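Local coordinates for N-carbamoylsarcosine amidase related protein (Thermoplasma acidophilum, PDB 3EEF) that probably acts as an N-carbamoylsarcosine amidase, a zinc-binding hydrolase of the isochorismatase family that cleaves a carbon-nitrogen bond, at residues M10-E13 / F14-R18; A129-Y133 / R134-I138; T164-R167 / S168-E172. All coordinates share one frame; numbering follows the deposited sequence.

Interaction 1 of 3, residues M10-E13 / F14-R18; sequences MVNE and FIHGR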
loop_
_atom_site.group_PDB
_atom_site.type_symbol
_atom_site.label_atom_id
_atom_site.label_comp_id
_atom_site.label_asym_id
_atom_site.label_seq_id
_atom_site.Cartn_x
_atom_site.Cartn_y
_atom_site.Cartn_z
HETATM N N MSE A 10 18.660 -7.650 12.612
HETATM C CA MSE A 10 19.699 -8.231 13.456
HETATM C C MSE A 10 20.424 -9.282 12.620
HETATM O O MSE A 10 20.291 -10.476 12.871
HETATM C CB MSE A 10 19.107 -8.842 14.728
HETATM C CG MSE A 10 18.484 -7.829 15.696
HETATM SE SE MSE A 10 19.776 -6.641 16.517
HETATM C CE MSE A 10 20.466 -7.798 17.947
ATOM N N VAL A 11 21.168 -8.821 11.609
ATOM C CA VAL A 11 21.763 -9.718 10.622
ATOM C C VAL A 11 23.287 -9.598 10.654
ATOM O O VAL A 11 23.826 -8.625 11.162
ATOM C CB VAL A 11 21.184 -9.467 9.191
ATOM C CG1 VAL A 11 19.659 -9.626 9.224
ATOM C CG2 VAL A 11 21.564 -8.059 8.673
ATOM N N ASN A 12 23.952 -10.622 10.133
ATOM C CA ASN A 12 25.409 -10.785 10.229
ATOM C C ASN A 12 26.219 -9.588 9.780
ATOM O O ASN A 12 27.159 -9.205 10.440
ATOM C CB ASN A 12 25.848 -12.031 9.444
ATOM C CG ASN A 12 25.533 -13.321 10.190
ATOM O OD1 ASN A 12 25.591 -13.369 11.422
ATOM N ND2 ASN A 12 25.213 -14.370 9.452
ATOM N N GLU A 13 25.856 -8.979 8.666
ATOM C CA GLU A 13 26.681 -7.908 8.149
ATOM C C GLU A 13 26.694 -6.701 9.062
ATOM O O GLU A 13 27.673 -5.979 9.067
ATOM C CB GLU A 13 26.240 -7.499 6.748
ATOM C CG GLU A 13 27.050 -6.342 6.140
ATOM C CD GLU A 13 26.825 -6.217 4.659
ATOM O OE1 GLU A 13 26.053 -7.027 4.110
ATOM O OE2 GLU A 13 27.422 -5.313 4.042
ATOM N N PHE A 14 25.619 -6.473 9.822
ATOM C CA PHE A 14 25.576 -5.312 10.721
ATOM C C PHE A 14 26.074 -5.609 12.143
ATOM O O PHE A 14 26.318 -4.670 12.906
ATOM C CB PHE A 14 24.169 -4.708 10.785
ATOM C CG PHE A 14 23.709 -4.053 9.497
ATOM C CD1 PHE A 14 24.399 -2.989 8.959
ATOM C CD2 PHE A 14 22.550 -4.475 8.867
ATOM C CE1 PHE A 14 23.964 -2.380 7.777
ATOM C CE2 PHE A 14 22.096 -3.870 7.697
ATOM C CZ PHE A 14 22.803 -2.822 7.153
ATOM N N ILE A 15 26.225 -6.896 12.482
ATOM C CA ILE A 15 26.610 -7.339 13.833
ATOM C C ILE A 15 28.000 -7.968 13.818
ATOM O O ILE A 15 28.849 -7.621 14.640
ATOM C CB ILE A 15 25.620 -8.394 14.407
ATOM C CG1 ILE A 15 24.208 -7.814 14.578
ATOM C CG2 ILE A 15 26.084 -8.905 15.781
ATOM C CD1 ILE A 15 24.133 -6.640 15.542
ATOM N N HIS A 16 28.213 -8.897 12.889
ATOM C CA HIS A 16 29.452 -9.676 12.811
ATOM C C HIS A 16 30.360 -9.289 11.661
ATOM O O HIS A 16 31.554 -9.498 11.766
ATOM C CB HIS A 16 29.171 -11.190 12.722
ATOM C CG HIS A 16 28.569 -11.757 13.965
ATOM N ND1 HIS A 16 29.150 -11.593 15.207
ATOM C CD2 HIS A 16 27.431 -12.464 14.173
ATOM C CE1 HIS A 16 28.401 -12.183 16.122
ATOM N NE2 HIS A 16 27.353 -12.723 15.523
ATOM N N GLY A 17 29.822 -8.729 10.580
ATOM C CA GLY A 17 30.605 -8.578 9.344
ATOM C C GLY A 17 30.973 -7.169 8.931
ATOM O O GLY A 17 31.380 -6.365 9.740
ATOM N N ARG A 18 30.785 -6.866 7.653
ATOM C CA ARG A 18 31.413 -5.711 7.015
ATOM C C ARG A 18 31.034 -4.358 7.667
ATOM O O ARG A 18 31.862 -3.446 7.733
ATOM C CB ARG A 18 31.069 -5.741 5.519
ATOM C CG ARG A 18 31.739 -4.687 4.668
ATOM C CD ARG A 18 31.352 -4.843 3.193
ATOM N NE ARG A 18 30.033 -4.291 2.912
ATOM C CZ ARG A 18 29.745 -2.989 2.864
ATOM N NH1 ARG A 18 30.676 -2.079 3.085
ATOM N NH2 ARG A 18 28.499 -2.591 2.600
#

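Interaction 2 of 3, residues A129-Y133 / R134-I138; sequences ADALY and RNYRI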
loop_
_atom_site.group_PDB
_atom_site.type_symbol
_atom_site.label_atom_id
_atom_site.label_comp_id
_atom_site.label_asym_id
_atom_site.label_seq_id
_atom_site.Cartn_x
_atom_site.Cartn_y
_atom_site.Cartn_z
ATOM N N ALA A 129 7.405 4.568 12.045
ATOM C CA ALA A 129 6.580 5.486 11.269
ATOM C C ALA A 129 5.404 4.767 10.645
ATOM O O ALA A 129 4.237 5.185 10.777
ATOM C CB ALA A 129 7.444 6.169 10.171
ATOM N N ASP A 130 5.702 3.674 9.972
ATOM C CA ASP A 130 4.645 2.911 9.293
ATOM C C ASP A 130 3.645 2.285 10.248
ATOM O O ASP A 130 2.489 2.120 9.885
ATOM C CB ASP A 130 5.236 1.829 8.419
ATOM C CG ASP A 130 5.580 2.327 7.019
ATOM O OD1 ASP A 130 4.964 3.324 6.573
ATOM O OD2 ASP A 130 6.459 1.706 6.370
ATOM N N ALA A 131 4.121 1.875 11.430
ATOM C CA ALA A 131 3.298 1.320 12.508
ATOM C C ALA A 131 2.263 2.338 12.928
ATOM O O ALA A 131 1.082 2.028 13.044
ATOM C CB ALA A 131 4.201 0.971 13.707
ATOM N N LEU A 132 2.726 3.576 13.127
ATOM C CA LEU A 132 1.867 4.701 13.456
ATOM C C LEU A 132 0.776 4.955 12.445
ATOM O O LEU A 132 -0.372 5.051 12.794
ATOM C CB LEU A 132 2.683 5.971 13.608
ATOM C CG LEU A 132 1.855 7.133 14.182
ATOM C CD1 LEU A 132 1.326 6.761 15.583
ATOM C CD2 LEU A 132 2.691 8.363 14.243
ATOM N N TYR A 133 1.137 5.100 11.180
ATOM C CA TYR A 133 0.150 5.257 10.110
ATOM C C TYR A 133 -0.946 4.169 10.168
ATOM O O TYR A 133 -2.110 4.408 9.854
ATOM C CB TYR A 133 0.818 5.148 8.754
ATOM C CG TYR A 133 1.965 6.116 8.439
ATOM C CD1 TYR A 133 2.338 7.134 9.309
ATOM C CD2 TYR A 133 2.635 6.021 7.227
ATOM C CE1 TYR A 133 3.354 8.002 8.995
ATOM C CE2 TYR A 133 3.650 6.894 6.897
ATOM C CZ TYR A 133 4.005 7.876 7.786
ATOM O OH TYR A 133 5.022 8.730 7.489
ATOM N N ARG A 134 -0.545 2.961 10.526
ATOM C CA ARG A 134 -1.462 1.836 10.592
ATOM C C ARG A 134 -2.070 1.663 12.002
ATOM O O ARG A 134 -2.558 0.591 12.322
ATOM C CB ARG A 134 -0.708 0.562 10.192
ATOM C CG ARG A 134 -0.411 0.482 8.726
ATOM C CD ARG A 134 0.741 -0.439 8.420
ATOM N NE ARG A 134 0.989 -0.391 6.996
ATOM C CZ ARG A 134 1.679 0.548 6.366
ATOM N NH1 ARG A 134 2.258 1.544 7.026
ATOM N NH2 ARG A 134 1.773 0.495 5.046
ATOM N N ASN A 135 -2.002 2.697 12.846
ATOM C CA ASN A 135 -2.732 2.743 14.115
ATOM C C ASN A 135 -2.304 1.732 15.184
ATOM O O ASN A 135 -3.067 1.444 16.098
ATOM C CB ASN A 135 -4.249 2.595 13.849
ATOM C CG ASN A 135 -5.129 3.307 14.900
ATOM O OD1 ASN A 135 -4.839 4.433 15.341
ATOM N ND2 ASN A 135 -6.232 2.651 15.277
ATOM N N TYR A 136 -1.094 1.202 15.081
ATOM C CA TYR A 136 -0.466 0.477 16.174
ATOM C C TYR A 136 0.049 1.440 17.235
ATOM O O TYR A 136 0.436 2.572 16.922
ATOM C CB TYR A 136 0.710 -0.356 15.658
ATOM C CG TYR A 136 0.261 -1.420 14.704
ATOM C CD1 TYR A 136 -0.334 -2.584 15.180
ATOM C CD2 TYR A 136 0.355 -1.241 13.337
ATOM C CE1 TYR A 136 -0.790 -3.557 14.320
ATOM C CE2 TYR A 136 -0.124 -2.210 12.454
ATOM C CZ TYR A 136 -0.686 -3.365 12.955
ATOM O OH TYR A 136 -1.152 -4.335 12.109
ATOM N N ARG A 137 0.060 0.996 18.489
ATOM C CA ARG A 137 0.877 1.666 19.520
ATOM C C ARG A 137 2.288 1.129 19.414
ATOM O O ARG A 137 2.510 0.018 18.902
ATOM C CB ARG A 137 0.353 1.429 20.935
ATOM C CG ARG A 137 -1.047 1.990 21.195
ATOM C CD ARG A 137 -1.093 3.535 21.205
ATOM N NE ARG A 137 -0.090 4.153 22.091
ATOM C CZ ARG A 137 -0.074 4.089 23.438
ATOM N NH1 ARG A 137 -1.012 3.418 24.111
ATOM N NH2 ARG A 137 0.896 4.711 24.128
ATOM N N ILE A 138 3.247 1.931 19.892
ATOM C CA ILE A 138 4.647 1.641 19.691
ATOM C C ILE A 138 5.445 1.638 20.989
ATOM O O ILE A 138 5.351 2.577 21.776
ATOM C CB ILE A 138 5.303 2.662 18.734
ATOM C CG1 ILE A 138 4.580 2.666 17.357
ATOM C CG2 ILE A 138 6.819 2.341 18.588
ATOM C CD1 ILE A 138 4.781 3.938 16.453
HETATM O O HOH W 1 3.211 3.596 4.597
#

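Interaction 3 of 3, residues T164-R167 / S168-E172; sequences TVKR and SDEIE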
loop_
_atom_site.group_PDB
_atom_site.type_symbol
_atom_site.label_atom_id
_atom_site.label_comp_id
_atom_site.label_asym_id
_atom_site.label_seq_id
_atom_site.Cartn_x
_atom_site.Cartn_y
_atom_site.Cartn_z
ATOM N N THR A 164 6.546 4.689 23.667
ATOM C CA THR A 164 7.006 4.578 25.031
ATOM C C THR A 164 8.276 3.737 25.002
ATOM O O THR A 164 8.326 2.695 24.342
ATOM C CB THR A 164 5.975 3.920 25.935
ATOM O OG1 THR A 164 5.815 2.565 25.523
ATOM C CG2 THR A 164 4.637 4.616 25.856
ATOM N N VAL A 165 9.276 4.170 25.764
ATOM C CA VAL A 165 10.596 3.559 25.785
ATOM C C VAL A 165 10.749 2.674 27.033
ATOM O O VAL A 165 10.441 3.095 28.134
ATOM C CB VAL A 165 11.669 4.666 25.801
ATOM C CG1 VAL A 165 13.064 4.072 25.787
ATOM C CG2 VAL A 165 11.466 5.636 24.626
ATOM N N LYS A 166 11.219 1.447 26.853
ATOM C CA LYS A 166 11.401 0.505 27.947
ATOM C C LYS A 166 12.804 -0.065 27.903
ATOM O O LYS A 166 13.504 0.118 26.911
ATOM C CB LYS A 166 10.397 -0.647 27.830
ATOM C CG LYS A 166 8.932 -0.250 28.064
ATOM C CD LYS A 166 8.702 0.313 29.462
ATOM C CE LYS A 166 7.223 0.283 29.856
ATOM N NZ LYS A 166 6.949 1.204 31.006
ATOM N N ARG A 167 13.198 -0.769 28.966
ATOM C CA ARG A 167 14.454 -1.507 28.982
ATOM C C ARG A 167 14.173 -2.996 28.905
ATOM O O ARG A 167 13.071 -3.452 29.222
ATOM C CB ARG A 167 15.278 -1.179 30.222
ATOM C CG ARG A 167 15.342 0.308 30.512
ATOM C CD ARG A 167 16.463 0.677 31.460
ATOM N NE ARG A 167 17.694 0.972 30.728
ATOM C CZ ARG A 167 18.695 0.119 30.514
ATOM N NH1 ARG A 167 18.661 -1.132 30.975
ATOM N NH2 ARG A 167 19.757 0.532 29.833
ATOM N N SER A 168 15.170 -3.753 28.446
ATOM C CA SER A 168 14.969 -5.176 28.211
ATOM C C SER A 168 14.530 -5.877 29.494
ATOM O O SER A 168 13.675 -6.749 29.448
ATOM C CB SER A 168 16.211 -5.843 27.614
ATOM O OG SER A 168 17.374 -5.570 28.358
ATOM N N ASP A 169 15.075 -5.447 30.636
ATOM C CA ASP A 169 14.738 -6.059 31.935
ATOM C C ASP A 169 13.330 -5.748 32.457
ATOM O O ASP A 169 12.936 -6.318 33.471
ATOM C CB ASP A 169 15.813 -5.757 33.015
ATOM C CG ASP A 169 16.009 -4.262 33.280
ATOM O OD1 ASP A 169 15.049 -3.470 33.151
ATOM O OD2 ASP A 169 17.146 -3.876 33.620
ATOM N N GLU A 170 12.590 -4.856 31.791
ATOM C CA GLU A 170 11.171 -4.621 32.096
ATOM C C GLU A 170 10.231 -5.467 31.187
ATOM O O GLU A 170 10.586 -5.838 30.067
ATOM C CB GLU A 170 10.850 -3.137 31.967
ATOM C CG GLU A 170 11.790 -2.209 32.729
ATOM C CD GLU A 170 11.566 -0.738 32.382
ATOM O OE1 GLU A 170 12.007 -0.293 31.308
ATOM O OE2 GLU A 170 10.951 -0.013 33.187
ATOM N N ILE A 171 9.047 -5.798 31.692
ATOM C CA ILE A 171 8.046 -6.574 30.916
ATOM C C ILE A 171 6.611 -6.369 31.465
ATOM O O ILE A 171 6.279 -6.743 32.606
ATOM C CB ILE A 171 8.360 -8.130 30.790
ATOM C CG1 ILE A 171 8.291 -8.864 32.162
ATOM C CG2 ILE A 171 9.690 -8.373 30.094
ATOM C CD1 ILE A 171 6.922 -9.469 32.481
ATOM N N GLU A 172 5.779 -5.770 30.617
ATOM C CA GLU A 172 4.385 -5.541 30.924
ATOM C C GLU A 172 3.508 -6.753 30.598
ATOM O O GLU A 172 2.293 -6.633 30.655
ATOM C CB GLU A 172 3.894 -4.304 30.153
#

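Interaction 1 of 3, residues M10-E13 / F14-R18
Glu13 runs out with CG opposite its own backbone N (chi1 179°) and an extended chain, while Arg18 bends at its third torsion (79°), so that the two side chains run side by side and OE2 meets the guanidinium. OE2 of Glu13 lies 3.0 Å from NE of Arg18 in a salt bridge whose hydrogen bond is weak, and 3.3 Å from NH2 of Arg18, again weakly; the two planes are turned 71° apart, so this is no flat two-pronged pair. Both flank the short helix 12-15, with Val11 at its N-cap. Val11 O receives the N-H of Phe14 at 3.1 Å, and Val11 CG2 packs 3.7 Å from Phe14 CD2. At the far end Asn12 O collects three backbone N-H groups, those of Ile15, His16 and Gly17, the last two at 2.7 Å. Asn12 OD1 meets the edge of the His16 ring, near CD2, while ND2 bonds to Asp71 O. The side chain of Phe14 comes within about 5 Å of the zinc ion, and that of Glu13 within about 4 Å of that of the zinc ligand His65. With OE1 bonded to Ser66 N and OE2 held, more weakly, by Arg18, the carboxylate is probably restrained from turning beside the metal site.

Interaction 2 of 3, residues A129-Y133 / R134-I138
Arg134 folds back on the last turn of helix 123-133 and grips the carbonyl of Asp130 twice. Its NH1 reaches Asp130 O at 2.9 Å in a nearly straight bond (161°), with the oxygen in the guanidinium plane, while its backbone N reaches the same oxygen from the opposite face of the carbonyl plane. NH1 also forms a salt bridge with Asp130 OD1 at 3.3 Å, and a water that donates to OD1 accepts weakly from NH1. With CG set beside the backbone N (chi1 -73°) and the chain straight from there to NE, the guanidinium is carried alongside Asp130, whose OD2 is bonded to Ser94 OG. An alanine here is likely to leave Asp130 OD1 without its charged mate and Asp130 O with the backbone N-H alone of its two donors from this residue. Behind this grip the helix ends in a Schellman motif: Asn135 takes positive phi (67°), Tyr136 N bonds to Ala131 O at 3.1 Å and Asn135 N to Leu132 O at 2.9 Å. The turned chain then brings Ile138 back against the helix, its CG1 4.0 Å from Ala131 CB and its CD1 4.1 Å from Leu132 CB. Farther out, Tyr136 OH bonds to Asp102 of helix 101-107, and Tyr133 meets the ring of Tyr97 of a second subunit. The segment joins helix to second strand in the beta-alpha-beta unit of strand 112-116, helix 123-133 and strand 137-141, with Ala131 and Ile138 both resting on Val113 and Ile138 also touching Tyr161 of helix 153-161.

Interaction 3 of 3, residues T164-R167 / S168-E172
Arg167 and Glu170 are the ends of a type I beta turn, closed by a bond of 3.0 Å from Glu170 N to Arg167 O. The side chain of Glu170 adds a second link in the reverse sense: OE1 accepts the backbone N-H of Arg167 at 2.7 Å (157°), using the lone pair that faces away from OE2. CG of Glu170 sits beside its own backbone N (chi1 -51°) and the chain is extended beyond it, which carries the carboxylate back to the start of the turn. The turn follows strand 164-166, the outermost strand on one side of the chain's parallel six-stranded sheet, and leads the chain away from it. OE1 of Glu170 also touches aliphatic carbons, with Arg167 CG at 3.5 Å and Lys166 CD at 3.8 Å. Lys166 crosses Glu170 at about a right angle; its NZ stays 4.7 Å from Glu170 OE2, opposite charges not in contact. Arg167 bends at its third torsion and gives NE to a salt bridge with Glu142; its NH1 lies 4.1 Å from Asp169 OD2, beyond a salt bridge. Ser168, the buried second residue of the turn, packs on Pro30, Lys33 and Val34 of helix 22-40, and its backbone N bonds to Asp143 OD1.

In the fold
Interaction 2 is buried, interaction 1 partly so and interaction 3 lies at the surface. Interactions 2 and 3 share the sheet: strands 137-141 and 164-166 are neighbours, and Ile138 O lies 3.1 Å from Thr164 N, a probable hydrogen bond. Interaction 1 stands apart, its centre about 27 Å from that of interaction 2 on the other side of the chain's centre, close to the zinc. Helix 22-40 is touched by both 10-18 and 164-172. Charged side chains take part in all three, but differently: a carboxylate held on both oxygens near the metal, an arginine folded on a helix end beside other subunits, and a glutamate bonded to backbone with opposite charges nearby but not in contact.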